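Local coordinates for protein glucokinase (Enterococcus faecalis, PDB 2QM1) that probably phosphorylates glucose with ATP, as a zinc-containing glucokinase of the ROK family within the actin-like ATPase superfamily, at residues 120-125 against 137-142; 148-151 against 156-159; 202-207 against 216-221. One frame throughout, in Å; residues are numbered along the deposited sequence.

Running from the N terminus, the chain leaves helix 117-128, turns back through a loop and lays strand 137-142 against that helix, which makes contact 1. That strand leads directly into strand 146-152, its antiparallel neighbour in the same mixed sheet, and contact 2 closes the short turn beyond it by returning 156-159 to its edge. The two contacts touch, through backbone bonds between the strands and through Leu123 against Leu156, and both lie close to the magnesium ion. Contact 3 closes a later loop between helices 193-203 and 212-218, with nearest atoms about 16 Å from contact 1. The three loops follow in series, without nesting or crossing.

Contact 1. Residues 120-125 against 137-142; sequences VAALGE and VIFITL
Phe139 holds CG anti to its backbone N (chi1 -177°), which carries the ring off the strand and onto Ala121, Ala122 and Glu125 of the helix; Glu125, with CG anti to its carbonyl carbon (chi1 -69°), directs that methylene toward the ring. This is the helix-on-sheet layer of an actin-like ATPase domain, with helix 117-128 laid over strand 137-142 in the middle of a mixed sheet. The short axes approach to 8.1 Å. Small side chains permit close packing: Ala122 CB sits 3.4 Å from Phe139 CB, at the root of the aromatic side chain, while Ala121 CB meets Phe139 CE2 at 3.6 Å, farther along the ring. No hydrogen bond spans the two segments; the contact is made by the alanine methyls, the Glu125 methylene and the Phe139 side chain. The polar end of Glu125 is used by other partners, OE2 accepting from Leu306 N and OE1 from Glu305 N and Ala130 N, which ties the carboxylate to backbone beyond the helix. Those bonds fix a group whose plane lies only 13° from that of the Phe139 ring. The methylene of Glu125 completes the contact, its CG lying 4.1 Å from Phe139 CE1.

Contact 2. Residues 148-151 against 156-159; sequences GGIV and LLHG. With MG (magnesium ion), chain K.
Ile150 O is gripped by Leu157 N in a bond of 2.7 Å that is straight at the hydrogen (166°) and meets the carbonyl almost head-on, with a C=O...N angle of 175°. A weaker CA-H...O contact from Leu156 CA, 3.4 Å from Ile150 O, adds a second donor beside it. Together they close a tight antiparallel hairpin in which Val151 and Leu156 form a non-hydrogen-bonded pair. The return bond of this same Ile150/Leu157 pair, from Ile150 N to Leu157 O, is replaced by water 1, which stands between the two segments, accepting from Ile150 N at 2.9 Å and lying 2.8 Å from Leu157 O, to which it can donate. The segments therefore part after one direct bond, and the water continues the ladder.

An apolar pair packs on each side of this bonding. Ile150, with CG2 anti to its backbone N, turns that methyl toward Leu157, and Ile150 CG2 meets Leu157 CD1 at 3.7 Å as the two chains pass at a slant. On the face of Val151 and Leu156 the two side chains touch only lightly, Val151 CG2 being 4.3 Å from Leu156 CD2, while Leu156 CD2 comes within 3.5 Å of Ile150 O.

Earlier in strand 146-152, Gly148 O binds the magnesium ion at 2.2 Å, and water 2 is also a ligand. Asn119 OD1 of helix 117-128 binds the same ion, and Asn116 belongs to the site as well.

Strand 146-152 is bonded on its other edge to strand 137-142, through Gly149 to Phe139 and Val151 to Val137. Leu156 rests on Asn119 and Leu123 of helix 117-128, whereas Ile150 and Leu157 pack against Thr260 and Leu261 of the second subunit.

Contact 3. Residues 202-207 against 216-221; sequences HLSEEF and AIDDGQ
Ser204 and Asp218 meet in a single side-chain hydrogen bond, which joins the short 3-10 segment that follows helix 193-203 to the last turn of helix 212-218. Ser204 OG donates to Asp218 OD1 at 2.7 Å, entering on the syn lone pair, the side of the other carboxylate oxygen. Ser204 has OG roughly anti to the backbone N (chi1 158°), which sends the hydroxyl across the gap.

One ionic contact accompanies the bond: Lys214 of the same helix 212-218 forms a salt bridge with Asp218 OD2, and its NZ makes a weak hydrogen bond with Ser204 OG, so that hydroxyl, carboxylate and ammonium group make a small polar cluster.

Backbone bonds shape the ends. Helix 212-218 terminates in a Schellman motif, Gln221 N bonding to Ala216 O at 2.9 Å and Gly220 N to Ile217 O, with Gly220 at positive phi. On the other segment Ser204 touches Phe238 of helix 237-261, and the Phe207 ring meets the Phe238 ring with planes at about 45°.

With both a hydroxyl and an ammonium group at its oxygens, the carboxylate of Asp218 is probably ionised, and the two helix ends are joined by polar rather than apolar contact.

Contact 1. Residues 120-125 against 137-142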
loop_
_atom_site.group_PDB
_atom_site.type_symbol
_atom_site.label_atom_id
_atom_site.label_comp_id
_atom_site.label_asym_id
_atom_site.label_seq_id
_atom_site.Cartn_x
_atom_site.Cartn_y
_atom_site.Cartn_z
ATOM N N VAL B 120 11.249 -9.834 -5.506
ATOM C CA VAL B 120 11.395 -11.132 -6.159
ATOM C C VAL B 120 11.197 -12.261 -5.114
ATOM O O VAL B 120 10.495 -13.224 -5.344
ATOM C CB VAL B 120 12.767 -11.048 -6.887
ATOM C CG1 VAL B 120 13.667 -12.111 -6.574
ATOM C CG2 VAL B 120 12.614 -10.715 -8.349
ATOM N N ALA B 121 11.770 -12.098 -3.940
ATOM C CA ALA B 121 11.494 -13.004 -2.828
ATOM C C ALA B 121 9.991 -13.096 -2.493
ATOM O O ALA B 121 9.453 -14.179 -2.304
ATOM C CB ALA B 121 12.330 -12.607 -1.592
ATOM N N ALA B 122 9.320 -11.949 -2.494
ATOM C CA ALA B 122 7.888 -11.864 -2.381
ATOM C C ALA B 122 7.186 -12.696 -3.440
ATOM O O ALA B 122 6.235 -13.407 -3.128
ATOM C CB ALA B 122 7.431 -10.351 -2.463
ATOM N N LEU B 123 7.628 -12.600 -4.698
ATOM C CA LEU B 123 7.027 -13.376 -5.767
ATOM C C LEU B 123 7.236 -14.869 -5.512
ATOM O O LEU B 123 6.406 -15.697 -5.877
ATOM C CB LEU B 123 7.706 -13.061 -7.122
ATOM C CG LEU B 123 7.502 -11.697 -7.778
ATOM C CD1 LEU B 123 8.386 -11.476 -9.038
ATOM C CD2 LEU B 123 6.047 -11.487 -8.109
ATOM N N GLY B 124 8.416 -15.211 -4.988
ATOM C CA GLY B 124 8.761 -16.617 -4.695
ATOM C C GLY B 124 7.836 -17.164 -3.606
ATOM O O GLY B 124 7.324 -18.302 -3.704
ATOM N N GLU B 125 7.647 -16.391 -2.540
ATOM C CA GLU B 125 6.750 -16.885 -1.463
ATOM C C GLU B 125 5.289 -16.917 -1.927
ATOM O O GLU B 125 4.554 -17.849 -1.658
ATOM C CB GLU B 125 6.945 -16.105 -0.142
ATOM C CG GLU B 125 8.303 -16.415 0.480
ATOM C CD GLU B 125 8.312 -17.720 1.291
ATOM O OE1 GLU B 125 7.213 -18.326 1.512
ATOM O OE2 GLU B 125 9.410 -18.102 1.731
ATOM N N VAL B 137 -0.731 -10.169 -1.401
ATOM C CA VAL B 137 0.252 -10.732 -0.429
ATOM C C VAL B 137 1.344 -9.702 -0.151
ATOM O O VAL B 137 1.917 -9.122 -1.091
ATOM C CB VAL B 137 0.943 -12.038 -0.927
ATOM C CG1 VAL B 137 1.897 -12.607 0.151
ATOM C CG2 VAL B 137 -0.070 -13.096 -1.268
ATOM N N ILE B 138 1.632 -9.482 1.124
ATOM C CA ILE B 138 2.793 -8.656 1.504
ATOM C C ILE B 138 3.904 -9.521 2.101
ATOM O O ILE B 138 3.661 -10.342 3.005
ATOM C CB ILE B 138 2.388 -7.530 2.438
ATOM C CG1 ILE B 138 1.356 -6.633 1.716
ATOM C CG2 ILE B 138 3.570 -6.713 2.852
ATOM C CD1 ILE B 138 0.616 -5.591 2.639
ATOM N N PHE B 139 5.096 -9.402 1.522
ATOM C CA PHE B 139 6.303 -10.046 2.057
ATOM C C PHE B 139 7.157 -9.020 2.808
ATOM O O PHE B 139 7.465 -7.947 2.278
ATOM C CB PHE B 139 7.127 -10.724 0.945
ATOM C CG PHE B 139 8.335 -11.468 1.447
ATOM C CD1 PHE B 139 8.194 -12.548 2.326
ATOM C CD2 PHE B 139 9.604 -11.109 1.039
ATOM C CE1 PHE B 139 9.282 -13.231 2.809
ATOM C CE2 PHE B 139 10.732 -11.811 1.520
ATOM C CZ PHE B 139 10.556 -12.869 2.418
ATOM N N ILE B 140 7.511 -9.363 4.050
ATOM C CA ILE B 140 8.487 -8.619 4.836
ATOM C C ILE B 140 9.678 -9.520 5.273
ATOM O O ILE B 140 9.491 -10.560 5.925
ATOM C CB ILE B 140 7.835 -7.924 6.064
ATOM C CG1 ILE B 140 8.892 -7.416 7.022
ATOM C CG2 ILE B 140 6.971 -8.890 6.848
ATOM C CD1 ILE B 140 9.763 -6.370 6.468
ATOM N N THR B 141 10.890 -9.113 4.910
ATOM C CA THR B 141 12.084 -9.889 5.256
ATOM C C THR B 141 12.953 -9.181 6.289
ATOM O O THR B 141 13.353 -8.036 6.112
ATOM C CB THR B 141 12.880 -10.311 4.011
ATOM O OG1 THR B 141 14.048 -11.068 4.393
ATOM C CG2 THR B 141 13.259 -9.107 3.184
ATOM N N LEU B 142 13.223 -9.875 7.380
ATOM C CA LEU B 142 14.023 -9.325 8.440
ATOM C C LEU B 142 15.349 -10.066 8.416
ATOM O O LEU B 142 15.379 -11.261 8.636
ATOM C CB LEU B 142 13.341 -9.584 9.795
ATOM C CG LEU B 142 11.852 -9.237 9.918
ATOM C CD1 LEU B 142 11.340 -9.703 11.274
ATOM C CD2 LEU B 142 11.661 -7.720 9.775
#

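Contact 2. Residues 148-151 against 156-159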
loop_
_atom_site.group_PDB
_atom_site.type_symbol
_atom_site.label_atom_id
_atom_site.label_comp_id
_atom_site.label_asym_id
_atom_site.label_seq_id
_atom_site.Cartn_x
_atom_site.Cartn_y
_atom_site.Cartn_z
ATOM N N GLY B 148 10.971 -5.624 1.730
ATOM C CA GLY B 148 9.656 -6.158 1.505
ATOM C C GLY B 148 9.200 -6.095 0.059
ATOM O O GLY B 148 9.810 -5.387 -0.781
ATOM N N GLY B 149 8.128 -6.856 -0.219
ATOM C CA GLY B 149 7.495 -6.843 -1.535
ATOM C C GLY B 149 5.994 -6.894 -1.326
ATOM O O GLY B 149 5.504 -7.545 -0.389
ATOM N N ILE B 150 5.293 -6.157 -2.190
ATOM C CA ILE B 150 3.825 -6.094 -2.207
ATOM C C ILE B 150 3.224 -6.527 -3.520
ATOM O O ILE B 150 3.482 -5.943 -4.572
ATOM C CB ILE B 150 3.318 -4.629 -1.890
ATOM C CG1 ILE B 150 3.851 -4.186 -0.502
ATOM C CG2 ILE B 150 1.790 -4.648 -2.013
ATOM C CD1 ILE B 150 3.489 -2.711 0.078
ATOM N N VAL B 151 2.440 -7.580 -3.457
ATOM C CA VAL B 151 1.610 -7.967 -4.578
ATOM C C VAL B 151 0.165 -7.535 -4.213
ATOM O O VAL B 151 -0.361 -7.862 -3.154
ATOM C CB VAL B 151 1.712 -9.488 -4.825
ATOM C CG1 VAL B 151 0.700 -9.916 -5.806
ATOM C CG2 VAL B 151 3.109 -9.847 -5.300
ATOM N N LEU B 156 2.825 -7.201 -8.721
ATOM C CA LEU B 156 3.851 -6.752 -7.823
ATOM C C LEU B 156 3.854 -5.206 -7.890
ATOM O O LEU B 156 3.793 -4.663 -8.972
ATOM C CB LEU B 156 5.180 -7.276 -8.326
ATOM C CG LEU B 156 6.323 -7.752 -7.432
ATOM C CD1 LEU B 156 7.617 -7.451 -8.248
ATOM C CD2 LEU B 156 6.381 -7.204 -5.966
ATOM N N LEU B 157 3.888 -4.506 -6.766
ATOM C CA LEU B 157 3.976 -3.003 -6.825
ATOM C C LEU B 157 5.405 -2.380 -6.861
ATOM O O LEU B 157 6.303 -2.817 -6.154
ATOM C CB LEU B 157 3.139 -2.324 -5.747
ATOM C CG LEU B 157 1.694 -2.856 -5.587
ATOM C CD1 LEU B 157 1.014 -2.077 -4.575
ATOM C CD2 LEU B 157 0.886 -2.817 -6.905
ATOM N N HIS B 158 5.570 -1.341 -7.681
ATOM C CA HIS B 158 6.840 -0.650 -7.828
ATOM C C HIS B 158 6.722 0.815 -7.451
ATOM O O HIS B 158 7.650 1.385 -6.970
ATOM C CB HIS B 158 7.365 -0.851 -9.270
ATOM C CG HIS B 158 7.592 -2.301 -9.586
ATOM N ND1 HIS B 158 6.604 -3.119 -10.099
ATOM C CD2 HIS B 158 8.640 -3.114 -9.311
ATOM C CE1 HIS B 158 7.059 -4.359 -10.195
ATOM N NE2 HIS B 158 8.294 -4.380 -9.728
ATOM N N GLY B 159 5.583 1.436 -7.654
ATOM C CA GLY B 159 5.508 2.901 -7.491
ATOM C C GLY B 159 6.299 3.715 -8.513
ATOM O O GLY B 159 6.949 3.143 -9.435
HETATM MG MG MG K . 11.102 -4.566 -2.358
HETATM O O HOH W 1 6.719 -4.160 -3.680
HETATM O O HOH W 2 11.276 -2.224 -2.777
#

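Contact 3. Residues 202-207 against 216-221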
loop_
_atom_site.group_PDB
_atom_site.type_symbol
_atom_site.label_atom_id
_atom_site.label_comp_id
_atom_site.label_asym_id
_atom_site.label_seq_id
_atom_site.Cartn_x
_atom_site.Cartn_y
_atom_site.Cartn_z
ATOM N N HIS B 202 19.044 -0.738 24.797
ATOM C CA HIS B 202 18.418 0.438 25.360
ATOM C C HIS B 202 17.331 0.184 26.368
ATOM O O HIS B 202 17.064 1.038 27.173
ATOM C CB HIS B 202 18.055 1.418 24.246
ATOM C CG HIS B 202 19.272 2.020 23.604
ATOM N ND1 HIS B 202 19.961 3.077 24.166
ATOM C CD2 HIS B 202 19.953 1.678 22.487
ATOM C CE1 HIS B 202 20.999 3.375 23.410
ATOM N NE2 HIS B 202 21.019 2.538 22.387
ATOM N N LEU B 203 16.772 -1.018 26.363
ATOM C CA LEU B 203 15.824 -1.456 27.368
ATOM C C LEU B 203 16.504 -2.034 28.604
ATOM O O LEU B 203 15.857 -2.286 29.622
ATOM C CB LEU B 203 14.923 -2.531 26.780
ATOM C CG LEU B 203 13.762 -2.185 25.873
ATOM C CD1 LEU B 203 13.092 -3.483 25.493
ATOM C CD2 LEU B 203 12.801 -1.390 26.671
ATOM N N SER B 204 17.801 -2.293 28.480
ATOM C CA SER B 204 18.598 -2.928 29.525
ATOM C C SER B 204 18.480 -2.157 30.839
ATOM O O SER B 204 18.275 -2.737 31.894
ATOM C CB SER B 204 20.056 -3.028 29.076
ATOM O OG SER B 204 20.930 -3.155 30.177
ATOM N N GLU B 205 18.612 -0.843 30.730
ATOM C CA GLU B 205 18.420 0.103 31.827
ATOM C C GLU B 205 17.007 0.085 32.469
ATOM O O GLU B 205 16.810 0.637 33.548
ATOM C CB GLU B 205 18.695 1.509 31.303
ATOM C CG GLU B 205 17.600 2.001 30.378
ATOM C CD GLU B 205 17.944 3.273 29.680
ATOM O OE1 GLU B 205 17.127 4.202 29.774
ATOM O OE2 GLU B 205 19.023 3.357 29.041
ATOM N N GLU B 206 16.030 -0.511 31.784
ATOM C CA GLU B 206 14.669 -0.625 32.306
ATOM C C GLU B 206 14.455 -1.995 32.961
ATOM O O GLU B 206 13.327 -2.382 33.285
ATOM C CB GLU B 206 13.653 -0.413 31.177
ATOM C CG GLU B 206 13.806 0.925 30.460
ATOM C CD GLU B 206 12.700 1.197 29.458
ATOM O OE1 GLU B 206 11.574 0.667 29.670
ATOM O OE2 GLU B 206 12.962 1.943 28.469
ATOM N N PHE B 207 15.538 -2.733 33.148
ATOM C CA PHE B 207 15.429 -4.059 33.714
ATOM C C PHE B 207 16.440 -4.188 34.834
ATOM O O PHE B 207 17.641 -4.327 34.584
ATOM C CB PHE B 207 15.627 -5.129 32.634
ATOM C CG PHE B 207 15.358 -6.522 33.111
ATOM C CD1 PHE B 207 16.392 -7.332 33.543
ATOM C CD2 PHE B 207 14.068 -7.022 33.143
ATOM C CE1 PHE B 207 16.137 -8.629 34.002
ATOM C CE2 PHE B 207 13.814 -8.316 33.607
ATOM C CZ PHE B 207 14.844 -9.112 34.033
ATOM N N ALA B 216 24.858 -10.709 28.325
ATOM C CA ALA B 216 25.564 -10.714 27.036
ATOM C C ALA B 216 25.387 -9.407 26.239
ATOM O O ALA B 216 26.333 -8.927 25.575
ATOM C CB ALA B 216 25.165 -11.880 26.206
ATOM N N ILE B 217 24.168 -8.868 26.258
ATOM C CA ILE B 217 23.886 -7.566 25.646
ATOM C C ILE B 217 24.789 -6.499 26.285
ATOM O O ILE B 217 25.521 -5.773 25.592
ATOM C CB ILE B 217 22.376 -7.197 25.787
ATOM C CG1 ILE B 217 21.513 -8.095 24.870
ATOM C CG2 ILE B 217 22.127 -5.708 25.552
ATOM C CD1 ILE B 217 21.682 -7.944 23.314
ATOM N N ASP B 218 24.774 -6.470 27.611
ATOM C CA ASP B 218 25.496 -5.480 28.354
ATOM C C ASP B 218 27.013 -5.578 28.164
ATOM O O ASP B 218 27.716 -4.548 28.207
ATOM C CB ASP B 218 25.109 -5.549 29.818
ATOM C CG ASP B 218 23.746 -4.914 30.092
ATOM O OD1 ASP B 218 23.294 -4.043 29.319
ATOM O OD2 ASP B 218 23.142 -5.275 31.108
ATOM N N ASP B 219 27.484 -6.807 27.920
ATOM C CA ASP B 219 28.887 -7.119 27.593
ATOM C C ASP B 219 29.319 -6.697 26.188
ATOM O O ASP B 219 30.498 -6.814 25.839
ATOM C CB ASP B 219 29.108 -8.625 27.648
ATOM C CG ASP B 219 29.194 -9.171 29.057
ATOM O OD1 ASP B 219 29.519 -8.421 30.009
ATOM O OD2 ASP B 219 28.952 -10.397 29.188
ATOM N N GLY B 220 28.380 -6.294 25.352
ATOM C CA GLY B 220 28.725 -5.903 24.002
ATOM C C GLY B 220 28.558 -6.965 22.923
ATOM O O GLY B 220 29.028 -6.793 21.786
ATOM N N GLN B 221 27.882 -8.057 23.255
ATOM C CA GLN B 221 27.679 -9.121 22.282
ATOM C C GLN B 221 26.613 -8.758 21.243
ATOM O O GLN B 221 25.568 -8.179 21.574
ATOM C CB GLN B 221 27.331 -10.438 22.971
ATOM C CG GLN B 221 28.424 -11.027 23.872
ATOM C CD GLN B 221 28.074 -12.427 24.335
ATOM O OE1 GLN B 221 28.421 -12.839 25.438
ATOM N NE2 GLN B 221 27.361 -13.159 23.497
#